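Local coordinates for YrdC-like domain-containing protein (Streptococcus mutans, PDB 3L7V) that is of unknown function but carries a YrdC-like domain and may bind double-stranded RNA, consistent with a role in tRNA modification, at residues G128-W133 with G237-M242; V95-M100 with S159-K164; A255-V260 with Q283-N288; P111-F116 with K248-Q253; K37-D42 with V211-E216. All coordinates share one frame; numbering follows the deposited sequence.

Interaction 1. Residues G128-W133 with G237-M242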
# COMPACT_ATOMS: atom_id res chain seq x y z
N GLY A 128 -6.36 2.13 1.11
CA GLY A 128 -5.25 3.08 1.00
C GLY A 128 -5.64 4.57 1.04
O GLY A 128 -6.59 4.98 0.37
N CYS A 129 -4.93 5.38 1.82
CA CYS A 129 -5.25 6.81 1.93
C CYS A 129 -4.00 7.68 1.78
O CYS A 129 -2.95 7.37 2.34
CB CYS A 129 -5.93 7.15 3.27
SG CYS A 129 -7.59 6.43 3.62
N ILE A 130 -4.15 8.77 1.04
CA ILE A 130 -3.07 9.73 0.83
C ILE A 130 -3.03 10.72 1.99
O ILE A 130 -3.96 11.52 2.16
CB ILE A 130 -3.26 10.49 -0.50
CG1 ILE A 130 -3.35 9.51 -1.66
CG2 ILE A 130 -2.12 11.50 -0.74
CD1 ILE A 130 -3.41 10.17 -3.00
N LEU A 131 -1.94 10.66 2.77
CA LEU A 131 -1.74 11.49 3.97
C LEU A 131 -0.38 12.24 4.00
O LEU A 131 0.56 11.86 3.30
CB LEU A 131 -1.89 10.61 5.22
CG LEU A 131 -3.29 10.02 5.49
CD1 LEU A 131 -3.24 8.85 6.49
CD2 LEU A 131 -4.27 11.12 5.96
N PRO A 132 -0.26 13.30 4.83
CA PRO A 132 1.04 13.95 5.08
C PRO A 132 1.83 13.23 6.17
O PRO A 132 1.23 12.55 6.99
CB PRO A 132 0.65 15.35 5.60
CG PRO A 132 -0.89 15.40 5.59
CD PRO A 132 -1.35 13.96 5.56
N TRP A 133 3.15 13.39 6.19
CA TRP A 133 3.98 12.83 7.28
C TRP A 133 4.03 13.76 8.50
O TRP A 133 4.01 14.98 8.36
CB TRP A 133 5.43 12.58 6.81
CG TRP A 133 5.60 11.39 5.91
CD1 TRP A 133 5.19 11.27 4.61
CD2 TRP A 133 6.25 10.14 6.24
NE1 TRP A 133 5.53 10.03 4.11
CE2 TRP A 133 6.18 9.32 5.09
CE3 TRP A 133 6.87 9.64 7.39
CZ2 TRP A 133 6.72 8.03 5.06
CZ3 TRP A 133 7.40 8.36 7.36
CH2 TRP A 133 7.32 7.57 6.20
N GLY A 237 -6.85 -2.06 -5.50
CA GLY A 237 -7.59 -1.58 -4.34
C GLY A 237 -8.04 -0.13 -4.46
O GLY A 237 -7.56 0.61 -5.33
N VAL A 238 -8.97 0.25 -3.58
CA VAL A 238 -9.52 1.61 -3.53
C VAL A 238 -8.49 2.60 -2.98
O VAL A 238 -7.74 2.26 -2.07
CB VAL A 238 -10.75 1.67 -2.60
CG1 VAL A 238 -11.12 3.11 -2.28
CG2 VAL A 238 -11.93 0.92 -3.20
N MSE A 239 -8.44 3.80 -3.54
CA MSE A 239 -7.63 4.90 -2.97
C MSE A 239 -8.48 6.11 -2.58
O MSE A 239 -9.33 6.55 -3.37
CB MSE A 239 -6.52 5.34 -3.94
CG MSE A 239 -5.22 4.53 -3.81
SE MSE A 239 -3.68 5.18 -4.88
CE MSE A 239 -3.77 7.06 -4.48
N VAL A 240 -8.26 6.65 -1.38
CA VAL A 240 -8.99 7.85 -0.91
C VAL A 240 -8.04 8.99 -0.55
O VAL A 240 -7.16 8.81 0.29
CB VAL A 240 -9.88 7.54 0.33
CG1 VAL A 240 -10.60 8.80 0.82
CG2 VAL A 240 -10.90 6.48 0.02
N SER A 241 -8.21 10.16 -1.17
CA SER A 241 -7.38 11.32 -0.81
C SER A 241 -7.90 12.03 0.44
O SER A 241 -9.07 12.42 0.51
CB SER A 241 -7.32 12.31 -1.97
OG SER A 241 -6.48 13.40 -1.62
N MSE A 242 -7.02 12.22 1.42
CA MSE A 242 -7.35 12.84 2.70
C MSE A 242 -6.61 14.17 2.91
O MSE A 242 -6.36 14.61 4.04
CB MSE A 242 -7.04 11.86 3.85
CG MSE A 242 -7.96 10.61 3.90
SE MSE A 242 -9.82 11.08 4.36
CE MSE A 242 -10.54 9.27 4.65

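Interaction 2. Residues V95-M100 with S159-K164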
# COMPACT_ATOMS: atom_id res chain seq x y z
N VAL A 95 3.44 3.04 1.10
CA VAL A 95 3.90 2.54 2.40
C VAL A 95 3.01 1.41 2.96
O VAL A 95 1.82 1.61 3.21
CB VAL A 95 4.00 3.67 3.46
CG1 VAL A 95 4.55 3.13 4.76
CG2 VAL A 95 4.86 4.81 2.95
N LEU A 96 3.58 0.22 3.16
CA LEU A 96 2.83 -0.94 3.66
C LEU A 96 2.84 -1.03 5.20
O LEU A 96 3.89 -1.32 5.78
CB LEU A 96 3.39 -2.25 3.08
CG LEU A 96 3.37 -2.51 1.57
CD1 LEU A 96 4.15 -3.78 1.23
CD2 LEU A 96 1.95 -2.60 1.03
N CYS A 97 1.69 -0.79 5.84
CA CYS A 97 1.58 -0.78 7.31
C CYS A 97 1.21 -2.16 7.90
O CYS A 97 0.23 -2.78 7.50
CB CYS A 97 0.56 0.29 7.79
SG CYS A 97 1.04 2.04 7.47
N GLY A 98 2.00 -2.61 8.87
CA GLY A 98 1.78 -3.90 9.51
C GLY A 98 0.97 -3.82 10.80
O GLY A 98 0.66 -4.85 11.42
N SER A 99 0.62 -2.60 11.21
CA SER A 99 -0.23 -2.40 12.39
C SER A 99 -0.67 -0.96 12.49
O SER A 99 -0.09 -0.07 11.86
CB SER A 99 0.51 -2.79 13.68
OG SER A 99 1.65 -1.97 13.88
N MSE A 100 -1.69 -0.75 13.32
CA MSE A 100 -2.22 0.59 13.55
C MSE A 100 -1.22 1.48 14.27
O MSE A 100 -1.25 2.70 14.15
CB MSE A 100 -3.54 0.53 14.33
CG MSE A 100 -4.69 -0.03 13.51
SE MSE A 100 -5.39 1.15 12.08
CE MSE A 100 -5.82 2.74 13.16
N SER A 159 2.36 10.52 1.22
CA SER A 159 2.44 9.13 0.73
C SER A 159 1.08 8.45 0.81
O SER A 159 0.15 8.97 1.46
CB SER A 159 3.44 8.29 1.54
OG SER A 159 4.76 8.82 1.51
N CYS A 160 0.95 7.29 0.14
CA CYS A 160 -0.22 6.42 0.29
C CYS A 160 0.06 5.33 1.34
O CYS A 160 0.92 4.48 1.12
CB CYS A 160 -0.61 5.77 -1.05
SG CYS A 160 -2.10 4.69 -0.96
N PHE A 161 -0.68 5.36 2.45
CA PHE A 161 -0.52 4.36 3.53
C PHE A 161 -1.61 3.28 3.44
O PHE A 161 -2.80 3.59 3.46
CB PHE A 161 -0.58 5.05 4.92
CG PHE A 161 0.60 5.95 5.23
CD1 PHE A 161 1.69 5.47 5.94
CD2 PHE A 161 0.61 7.27 4.81
CE1 PHE A 161 2.77 6.28 6.23
CE2 PHE A 161 1.69 8.09 5.09
CZ PHE A 161 2.77 7.60 5.80
N VAL A 162 -1.21 2.01 3.36
CA VAL A 162 -2.15 0.90 3.09
C VAL A 162 -2.19 -0.12 4.21
O VAL A 162 -1.15 -0.46 4.75
CB VAL A 162 -1.72 0.13 1.81
CG1 VAL A 162 -2.76 -0.88 1.42
CG2 VAL A 162 -1.46 1.08 0.67
N ILE A 163 -3.39 -0.62 4.54
CA ILE A 163 -3.58 -1.71 5.52
C ILE A 163 -4.36 -2.89 4.93
O ILE A 163 -5.05 -2.73 3.93
CB ILE A 163 -4.41 -1.26 6.78
CG1 ILE A 163 -5.73 -0.60 6.34
CG2 ILE A 163 -3.59 -0.36 7.70
CD1 ILE A 163 -6.74 -0.37 7.46
N LYS A 164 -4.26 -4.06 5.58
CA LYS A 164 -5.05 -5.27 5.23
C LYS A 164 -5.00 -5.65 3.75
O LYS A 164 -6.02 -6.01 3.16
CB LYS A 164 -6.51 -5.16 5.71
CG LYS A 164 -6.69 -5.06 7.23
CD LYS A 164 -6.12 -6.29 7.96
CE LYS A 164 -6.12 -6.11 9.48
NZ LYS A 164 -5.64 -7.35 10.18
O HOH W 1 -2.13 -4.51 7.53

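Interaction 3. Residues A255-V260 with Q283-N288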
# COMPACT_ATOMS: atom_id res chain seq x y z
N ALA A 255 -19.92 15.54 13.80
CA ALA A 255 -21.15 14.80 13.53
C ALA A 255 -22.38 15.66 13.22
O ALA A 255 -23.34 15.17 12.64
CB ALA A 255 -21.45 13.85 14.68
N ASP A 256 -22.34 16.93 13.59
CA ASP A 256 -23.47 17.83 13.40
C ASP A 256 -23.28 18.85 12.25
O ASP A 256 -24.15 19.68 12.01
CB ASP A 256 -23.74 18.60 14.70
CG ASP A 256 -22.52 19.39 15.16
OD1 ASP A 256 -21.40 18.85 15.10
OD2 ASP A 256 -22.70 20.56 15.57
N SER A 257 -22.14 18.79 11.56
CA SER A 257 -21.84 19.72 10.47
C SER A 257 -22.51 19.37 9.12
O SER A 257 -22.95 18.24 8.93
CB SER A 257 -20.33 19.75 10.25
OG SER A 257 -19.91 18.53 9.65
N ARG A 258 -22.54 20.33 8.20
CA ARG A 258 -23.02 20.10 6.82
C ARG A 258 -22.11 20.75 5.78
O ARG A 258 -21.59 21.84 5.99
CB ARG A 258 -24.42 20.68 6.63
CG ARG A 258 -25.55 19.83 7.18
CD ARG A 258 -26.90 20.40 6.78
NE ARG A 258 -27.06 21.80 7.17
CZ ARG A 258 -27.67 22.20 8.28
NH1 ARG A 258 -28.19 21.31 9.12
NH2 ARG A 258 -27.77 23.49 8.56
N SER A 259 -21.94 20.08 4.64
CA SER A 259 -21.27 20.68 3.47
C SER A 259 -19.85 21.22 3.72
O SER A 259 -19.47 22.23 3.15
CB SER A 259 -22.12 21.82 2.90
OG SER A 259 -23.45 21.42 2.65
N VAL A 260 -19.07 20.56 4.58
CA VAL A 260 -17.71 21.02 4.86
C VAL A 260 -16.72 20.72 3.72
O VAL A 260 -16.72 19.62 3.17
CB VAL A 260 -17.18 20.41 6.17
CG1 VAL A 260 -15.71 20.79 6.39
CG2 VAL A 260 -18.04 20.87 7.33
N GLN A 283 -19.30 8.12 8.59
CA GLN A 283 -18.28 8.87 9.33
C GLN A 283 -18.14 10.36 8.93
O GLN A 283 -17.67 11.19 9.70
CB GLN A 283 -16.94 8.12 9.21
CG GLN A 283 -15.78 8.67 10.01
CD GLN A 283 -15.90 8.40 11.51
OE1 GLN A 283 -15.25 7.49 12.03
NE2 GLN A 283 -16.72 9.18 12.20
N PHE A 284 -18.55 10.70 7.71
CA PHE A 284 -18.47 12.09 7.27
C PHE A 284 -19.83 12.51 6.65
O PHE A 284 -20.42 11.75 5.89
CB PHE A 284 -17.37 12.28 6.20
CG PHE A 284 -16.00 11.78 6.59
CD1 PHE A 284 -15.03 12.66 7.08
CD2 PHE A 284 -15.64 10.44 6.41
CE1 PHE A 284 -13.74 12.21 7.43
CE2 PHE A 284 -14.37 9.98 6.75
CZ PHE A 284 -13.42 10.87 7.27
N ASN A 285 -20.31 13.71 6.96
CA ASN A 285 -21.51 14.21 6.28
C ASN A 285 -21.20 14.79 4.89
O ASN A 285 -22.11 15.10 4.11
CB ASN A 285 -22.24 15.26 7.14
CG ASN A 285 -22.86 14.64 8.38
OD1 ASN A 285 -23.30 13.49 8.35
ND2 ASN A 285 -22.88 15.38 9.49
N SER A 286 -19.92 14.90 4.58
CA SER A 286 -19.49 15.53 3.35
C SER A 286 -18.28 14.83 2.71
O SER A 286 -17.20 14.81 3.30
CB SER A 286 -19.18 17.00 3.64
OG SER A 286 -18.88 17.73 2.47
N TRP A 287 -18.47 14.26 1.51
CA TRP A 287 -17.38 13.68 0.69
C TRP A 287 -17.67 13.65 -0.84
O TRP A 287 -18.82 13.80 -1.27
CB TRP A 287 -16.94 12.29 1.21
CG TRP A 287 -17.99 11.16 1.17
CD1 TRP A 287 -18.92 10.85 2.14
CD2 TRP A 287 -18.17 10.17 0.13
NE1 TRP A 287 -19.65 9.75 1.76
CE2 TRP A 287 -19.21 9.32 0.54
CE3 TRP A 287 -17.53 9.92 -1.10
CZ2 TRP A 287 -19.66 8.24 -0.26
CZ3 TRP A 287 -17.97 8.85 -1.88
CH2 TRP A 287 -19.02 8.03 -1.46
N ASN A 288 -16.61 13.46 -1.64
CA ASN A 288 -16.69 13.51 -3.11
C ASN A 288 -16.29 12.20 -3.78
O ASN A 288 -15.43 11.48 -3.28
CB ASN A 288 -15.78 14.62 -3.68
CG ASN A 288 -16.30 16.03 -3.42
OD1 ASN A 288 -15.75 17.01 -3.93
ND2 ASN A 288 -17.36 16.15 -2.62
O HOH W 2 -23.15 17.61 4.22

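Interaction 4. Residues P111-F116 with K248-Q253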
# COMPACT_ATOMS: atom_id res chain seq x y z
N PRO A 111 -9.28 12.80 14.51
CA PRO A 111 -10.01 11.69 15.14
C PRO A 111 -10.97 10.96 14.20
O PRO A 111 -11.10 9.75 14.32
CB PRO A 111 -10.75 12.37 16.31
CG PRO A 111 -9.92 13.60 16.62
CD PRO A 111 -9.43 14.06 15.26
N GLU A 112 -11.63 11.67 13.29
CA GLU A 112 -12.45 11.02 12.25
C GLU A 112 -11.63 10.06 11.35
O GLU A 112 -12.04 8.93 11.09
CB GLU A 112 -13.18 12.06 11.39
CG GLU A 112 -14.37 12.74 12.07
CD GLU A 112 -14.84 14.02 11.36
OE1 GLU A 112 -14.00 14.76 10.78
OE2 GLU A 112 -16.06 14.29 11.39
N ILE A 113 -10.48 10.53 10.86
CA ILE A 113 -9.67 9.71 9.96
C ILE A 113 -9.16 8.47 10.69
O ILE A 113 -9.24 7.35 10.15
CB ILE A 113 -8.49 10.50 9.33
CG1 ILE A 113 -9.03 11.57 8.38
CG2 ILE A 113 -7.56 9.56 8.57
CD1 ILE A 113 -8.06 12.69 8.08
N ASP A 114 -8.65 8.67 11.91
CA ASP A 114 -8.22 7.56 12.76
C ASP A 114 -9.33 6.51 12.93
O ASP A 114 -9.09 5.31 12.76
CB ASP A 114 -7.75 8.07 14.13
CG ASP A 114 -7.19 6.94 15.04
OD1 ASP A 114 -7.66 5.79 14.97
OD2 ASP A 114 -6.27 7.22 15.85
N ALA A 115 -10.54 6.97 13.27
CA ALA A 115 -11.72 6.12 13.42
C ALA A 115 -12.14 5.41 12.11
O ALA A 115 -12.59 4.26 12.14
CB ALA A 115 -12.90 6.94 13.96
N PHE A 116 -12.03 6.12 10.99
CA PHE A 116 -12.27 5.56 9.65
C PHE A 116 -11.37 4.33 9.37
O PHE A 116 -11.88 3.29 8.96
CB PHE A 116 -12.07 6.63 8.56
CG PHE A 116 -12.47 6.19 7.16
CD1 PHE A 116 -13.81 6.02 6.82
CD2 PHE A 116 -11.51 5.99 6.17
CE1 PHE A 116 -14.17 5.62 5.54
CE2 PHE A 116 -11.86 5.60 4.89
CZ PHE A 116 -13.20 5.41 4.57
N LYS A 248 -1.95 19.60 2.35
CA LYS A 248 -2.33 19.81 3.74
C LYS A 248 -3.53 18.93 4.15
O LYS A 248 -4.45 18.74 3.36
CB LYS A 248 -2.63 21.29 4.00
N LEU A 249 -3.51 18.40 5.37
CA LEU A 249 -4.62 17.59 5.91
C LEU A 249 -5.99 18.30 5.79
O LEU A 249 -6.08 19.50 6.01
CB LEU A 249 -4.34 17.24 7.39
CG LEU A 249 -5.10 16.12 8.11
CD1 LEU A 249 -4.99 14.80 7.35
CD2 LEU A 249 -4.60 15.95 9.56
N ILE A 250 -7.04 17.56 5.41
CA ILE A 250 -8.42 18.09 5.44
C ILE A 250 -8.84 18.39 6.88
O ILE A 250 -8.32 17.78 7.82
CB ILE A 250 -9.44 17.08 4.85
CG1 ILE A 250 -9.44 15.79 5.69
CG2 ILE A 250 -9.16 16.81 3.36
CD1 ILE A 250 -10.53 14.80 5.33
N PRO A 251 -9.80 19.32 7.06
CA PRO A 251 -10.32 19.70 8.38
C PRO A 251 -11.20 18.64 9.03
O PRO A 251 -11.76 17.80 8.33
CB PRO A 251 -11.18 20.94 8.08
CG PRO A 251 -10.75 21.42 6.75
CD PRO A 251 -10.30 20.20 6.00
N GLN A 252 -11.30 18.70 10.36
CA GLN A 252 -12.31 17.94 11.11
C GLN A 252 -13.69 18.48 10.81
O GLN A 252 -13.90 19.69 10.88
CB GLN A 252 -12.08 18.07 12.62
CG GLN A 252 -11.36 16.91 13.28
CD GLN A 252 -12.27 15.73 13.58
OE1 GLN A 252 -13.23 15.83 14.36
NE2 GLN A 252 -11.95 14.59 12.99
N GLN A 253 -14.63 17.59 10.51
CA GLN A 253 -16.01 18.00 10.26
C GLN A 253 -16.86 18.12 11.54
O GLN A 253 -17.25 19.21 11.92
CB GLN A 253 -16.67 17.07 9.22
CG GLN A 253 -16.09 17.24 7.81
CD GLN A 253 -16.71 16.32 6.77
OE1 GLN A 253 -17.91 16.03 6.82
NE2 GLN A 253 -15.90 15.88 5.81
O HOH W 3 -11.60 14.71 8.96

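Interaction 5. Residues K37-D42 with V211-E216. With SO4 (sulfate ion), chain D.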
# COMPACT_ATOMS: atom_id res chain seq x y z
N LYS A 37 14.83 -18.07 -8.01
CA LYS A 37 14.19 -19.07 -7.16
C LYS A 37 12.69 -18.78 -6.92
O LYS A 37 12.30 -17.64 -6.64
CB LYS A 37 14.94 -19.15 -5.81
CG LYS A 37 14.30 -20.07 -4.79
CD LYS A 37 14.26 -21.49 -5.29
CE LYS A 37 13.69 -22.44 -4.24
NZ LYS A 37 13.61 -23.83 -4.74
N HIS A 38 11.85 -19.81 -7.07
CA HIS A 38 10.41 -19.70 -6.81
C HIS A 38 10.05 -20.64 -5.66
O HIS A 38 10.52 -21.78 -5.62
CB HIS A 38 9.59 -20.13 -8.03
CG HIS A 38 9.64 -19.18 -9.19
ND1 HIS A 38 8.53 -18.87 -9.94
CD2 HIS A 38 10.68 -18.49 -9.73
CE1 HIS A 38 8.88 -18.02 -10.89
NE2 HIS A 38 10.17 -17.77 -10.79
N ILE A 39 9.22 -20.15 -4.74
CA ILE A 39 8.68 -20.95 -3.63
C ILE A 39 7.16 -20.79 -3.49
O ILE A 39 6.59 -19.82 -4.00
CB ILE A 39 9.34 -20.59 -2.27
CG1 ILE A 39 9.26 -19.08 -2.01
CG2 ILE A 39 10.77 -21.03 -2.21
CD1 ILE A 39 9.61 -18.68 -0.58
N HIS A 40 6.52 -21.71 -2.78
CA HIS A 40 5.08 -21.62 -2.50
C HIS A 40 4.75 -21.22 -1.06
O HIS A 40 5.21 -21.85 -0.11
CB HIS A 40 4.38 -22.94 -2.85
CG HIS A 40 4.18 -23.16 -4.32
ND1 HIS A 40 2.97 -22.93 -4.95
CD2 HIS A 40 5.03 -23.58 -5.29
CE1 HIS A 40 3.09 -23.20 -6.24
NE2 HIS A 40 4.33 -23.60 -6.47
N TRP A 41 3.96 -20.15 -0.89
CA TRP A 41 3.55 -19.68 0.44
C TRP A 41 2.64 -20.70 1.12
O TRP A 41 1.70 -21.20 0.51
CB TRP A 41 2.85 -18.33 0.34
CG TRP A 41 2.37 -17.77 1.66
CD1 TRP A 41 3.13 -17.51 2.77
CD2 TRP A 41 1.02 -17.40 2.00
NE1 TRP A 41 2.34 -17.02 3.78
CE2 TRP A 41 1.04 -16.93 3.33
CE3 TRP A 41 -0.20 -17.44 1.32
CZ2 TRP A 41 -0.11 -16.49 4.00
CZ3 TRP A 41 -1.35 -16.99 1.98
CH2 TRP A 41 -1.30 -16.53 3.30
N ASP A 42 2.91 -21.02 2.39
CA ASP A 42 2.12 -22.02 3.10
C ASP A 42 1.15 -21.45 4.14
O ASP A 42 0.48 -22.20 4.84
CB ASP A 42 3.03 -23.08 3.76
CG ASP A 42 3.90 -22.51 4.87
OD1 ASP A 42 3.76 -21.31 5.19
OD2 ASP A 42 4.72 -23.27 5.41
N VAL A 211 14.54 -9.85 -10.17
CA VAL A 211 14.13 -9.93 -8.77
C VAL A 211 14.87 -11.10 -8.10
O VAL A 211 15.32 -12.01 -8.79
CB VAL A 211 12.58 -10.09 -8.68
CG1 VAL A 211 12.16 -10.89 -7.46
CG2 VAL A 211 11.91 -8.72 -8.70
N ASP A 212 15.01 -11.05 -6.76
CA ASP A 212 15.78 -12.06 -6.02
C ASP A 212 14.97 -13.31 -5.60
O ASP A 212 15.55 -14.37 -5.38
CB ASP A 212 16.46 -11.45 -4.78
CG ASP A 212 17.28 -10.20 -5.09
OD1 ASP A 212 17.91 -10.12 -6.17
OD2 ASP A 212 17.28 -9.27 -4.24
N LEU A 213 13.65 -13.18 -5.48
CA LEU A 213 12.77 -14.30 -5.11
C LEU A 213 11.32 -14.03 -5.54
O LEU A 213 10.85 -12.89 -5.49
CB LEU A 213 12.81 -14.54 -3.60
CG LEU A 213 11.95 -15.63 -2.96
CD1 LEU A 213 12.61 -16.98 -3.11
CD2 LEU A 213 11.71 -15.34 -1.49
N VAL A 214 10.61 -15.08 -5.95
CA VAL A 214 9.19 -14.99 -6.27
C VAL A 214 8.37 -15.93 -5.38
O VAL A 214 8.57 -17.15 -5.41
CB VAL A 214 8.89 -15.36 -7.74
CG1 VAL A 214 7.38 -15.25 -8.03
CG2 VAL A 214 9.71 -14.49 -8.72
N ILE A 215 7.45 -15.37 -4.59
CA ILE A 215 6.57 -16.18 -3.77
C ILE A 215 5.24 -16.37 -4.50
O ILE A 215 4.59 -15.39 -4.87
CB ILE A 215 6.35 -15.51 -2.39
CG1 ILE A 215 7.67 -15.43 -1.61
CG2 ILE A 215 5.29 -16.23 -1.59
CD1 ILE A 215 7.69 -14.35 -0.51
N GLU A 216 4.85 -17.64 -4.71
CA GLU A 216 3.64 -18.01 -5.46
C GLU A 216 2.45 -18.42 -4.57
O GLU A 216 2.65 -19.06 -3.55
CB GLU A 216 3.93 -19.17 -6.43
CG GLU A 216 5.07 -18.90 -7.42
CD GLU A 216 5.18 -19.95 -8.53
OE1 GLU A 216 4.32 -20.85 -8.61
OE2 GLU A 216 6.13 -19.86 -9.33
S SO4 D . -0.40 -22.14 -6.27
O1 SO4 D . 0.05 -22.27 -4.89
O2 SO4 D . 0.29 -20.99 -6.87
O3 SO4 D . -0.09 -23.36 -7.02
O4 SO4 D . -1.85 -21.93 -6.29
O HOH W 4 17.01 -16.62 -6.71

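Interaction 1. Residues G128-W133 with G237-M242
This contact joins two parallel strands of the central mixed sheet, 128-132 and 239-241. Cys129 lies beside Val240 and Ile130 beside Ser241, and the strand axes diverge by 28°. Three good backbone bonds make the ladder. Val240 N gives to Gly128 O at 2.9 Å, Ile130 N to Val240 O at 3.1 Å, and Met242 N to Ile130 O at 3.2 Å. A longer bond from Gly128 N to Val238 O is weak. Val240 O also receives a CA-H...O contact from Cys129 CA, so this one oxygen has two donors on the neighbouring strand.

On one face of the sheet, Ile130 meets the selenomethionine Met239. The Met239 chain bends at its last torsion (chi3 46°), which swings the CE methyl onto Ile130 CD1. The two carbons are 3.5 Å apart, a tight fit. On the face of Cys129 and Val240, the sulfur Cys129 SG lies 4.2 Å from Val240 CB. Leu131, still in its strand, runs side by side with selenomethionine Met242, just past the end of 239-241. Leu131 CD2 touches Met242 CB at 3.6 Å.

Helix 111-123 packs against Cys129, Leu131 and Met242 through Tyr117, Ile113 and Phe116. Strand 158-163 borders 128-132 on its other edge. Strand 265-268 flanks 239-241, and Met239 bonds to it through its backbone.

Interaction 2. Residues V95-M100 with S159-K164
Backbone hydrogen bonds carry the pairing of Val95 with Phe161 and Leu96 with Val162, in parallel register. Val95 N gives to Cys160 O at 2.9 Å. Val162 N gives to Val95 O at 3.1 Å, and Cys97 N to Val162 O, also at 3.1 Å. All three donors lie nearly in line with the C=O they meet. Beyond the last of these bonds the chains separate. A water bridges the gap, giving to Cys97 O and accepting from Lys164 N, each at 2.9 Å.

Apolar contacts gather round the Phe161 ring. Val95 and Phe161 lie side by side and point the same way. Val95 CB is 3.8 Å from Phe161 CD1, and Val95 CG2 sits over one ring face. The same CG2 methyl reaches Ser159 CB at 4.0 Å. Further along, Cys97 CB approaches Ile163 CG2.

A sulfur-aromatic contact completes the set. Cys97 SG lies in the plane of the Phe161 ring, at its edge and 5.2 Å from the centroid. With chi1 at -66°, Cys97 turns SG anti to its carbonyl carbon and so toward the ring. Val95 and Cys97 thus meet the ring in different ways, one over a face and one at the rim.

Leu103 and Leu106 of helix 100-106 also touch Phe161. The parallel pair 94-96/158-163, within a mixed sheet and with this helix packed on Phe161, is consistent with the alpha/beta fold of a YrdC-like domain.

Interaction 3. Residues A255-V260 with Q283-N288
The side-chain amide of Asn285 gives to two backbone carbonyls of the loop 255-260. Asn285 ND2 to Ser257 O is 2.9 Å, with the donor in the carbonyl plane. Asn285 ND2 to Ala255 O is longer, at 3.2 Å. Here the donor stands well above the carbonyl plane, 71° out of it, although Ala255 O itself lies close to the plane of the amide. Two acceptors thus hold one NH2 group and limit its rotation. The torsion chi1 of -68° turns CG away from the carbonyl carbon of Asn285.

The next residue extends the link. Ser286 OG gives its proton to Val260 O at 3.0 Å. A water also links the backbones: it accepts from Ser259 N at 2.8 Å and gives to Asn285 O at 2.7 Å. Ser257 OG is satisfied within its own loop, by Gly254 O.

The contact is polar and lies at the surface. It joins the long loop between strands 239-241 and 265-268 to the loop after helix 273-283. Gln253, earlier in the long loop, bonds to Ser286 O through NE2, and Phe284 touches Glu112 of helix 111-123. Asn288 begins strand 288-289 beside strand 265-268.

Interaction 4. Residues P111-F116 with K248-Q253
The first turn of helix 111-123, including Glu112 and Ile113, faces an extended loop at 248-253. The helical bonds Ala115 N to Pro111 O and Phe116 N to Glu112 O are in place. The backbones stay apart: Glu112 CA and Gln252 CA, the nearest such pair, are 7.0 Å from each other. Side chains bridge this distance.

Glu112 reaches out with its chain extended beyond CG (chi2 164°). Its OE1 accepts from Gln253 N at 2.9 Å, and the bond is nearly straight at 167°. The donor meets OE1 on the syn side, 23° out of the carboxylate plane. A water gives to the same Glu112 OE1 at 3.0 Å and also to Pro251 O at 3.2 Å. The other oxygen, OE2, accepts from Gly254 N, just past the loop segment.

Gln252 comes from the opposite direction. Its chain bends at chi2 and brings the amide beside Glu112 and Pro111. Gln252 NE2 is 3.0 Å from Glu112 OE1, but the angle is too poor for a hydrogen bond. Gln252 NE2 is 3.4 Å from Pro111 CD. Away from this polar end, Ile113 CD1 touches Leu249 CD1 at 3.8 Å and Ile250 CG1 at 4.2 Å.

Glu112 is buried, yet both its oxygens have donors. Two successive backbone N-H groups and a water grip the carboxylate. They would probably stabilise its negative charge and fix the course of the loop at Gln253 and Gly254.

Interaction 5. Residues K37-D42 with V211-E216
Glu216 on strand 213-216 meets three residues of the neighbouring parallel strand 37-40. Its CB lies over a face of the His40 ring, 4.2 Å from the centroid, in a CH-pi contact. CG passes near Ile39 O. Beyond CG the chain is extended (chi2 -169°), and this carries the carboxylate to His38. There Glu216 OE2 accepts from His38 ND1 at 2.7 Å through its anti lone pair. The bond is nearly straight, at 173°, and OE2 lies in the plane of the imidazole. Ring and carboxylate planes are steeply turned, 79° apart. OE1 sits near His40 NE2, but the angle is too poor for a hydrogen bond.

The His38 ring is held in other ways too. Val214 CB lies over its centre, 4.0 Å from the centroid, and Glu208 OE2 bonds to NE2. With carboxylates at both nitrogens, the imidazole is probably biased toward its charged form. His40 ND1 gives to sulfate O1 at 3.0 Å. Asp218 N and Asp219 N also bond the ion, which probably comes from the crystallisation liquor.

On the sheet face opposite the histidines, Ile39 CD1 packs on Ile215 CG1 at 3.9 Å. The backbone ladder includes Glu216 N to Ile39 O at 2.9 Å. Strand 37-40 is an outermost strand of the sheet. Strand 59-64 flanks 213-216 on its other edge, helix 47-54 touches Ile39 and Leu213, and helix 167-180 packs on Trp41.

Overall arrangement
From the N terminus, strand 37-40 is the first to take part, and 211-216 closes its long loop as interaction 5. Interaction 2, closed by 159-164, is nested inside that loop. Interactions 1 and 4, closed by 237-242 and 248-253, cross interaction 5 and also interaction 2. Interaction 1 is nested inside the loop closed by interaction 4. Interaction 3 follows in series and is closed by 283-288. Interactions 1, 2 and 5 belong to one sheet. Interactions 1 and 2 touch through adjacent strands, while the centres of 1 and 5 are about 29 Å apart. Interactions 4 and 3 tie helix 111-123 and the loop after helix 273-283 to the long loop after strand 239-241.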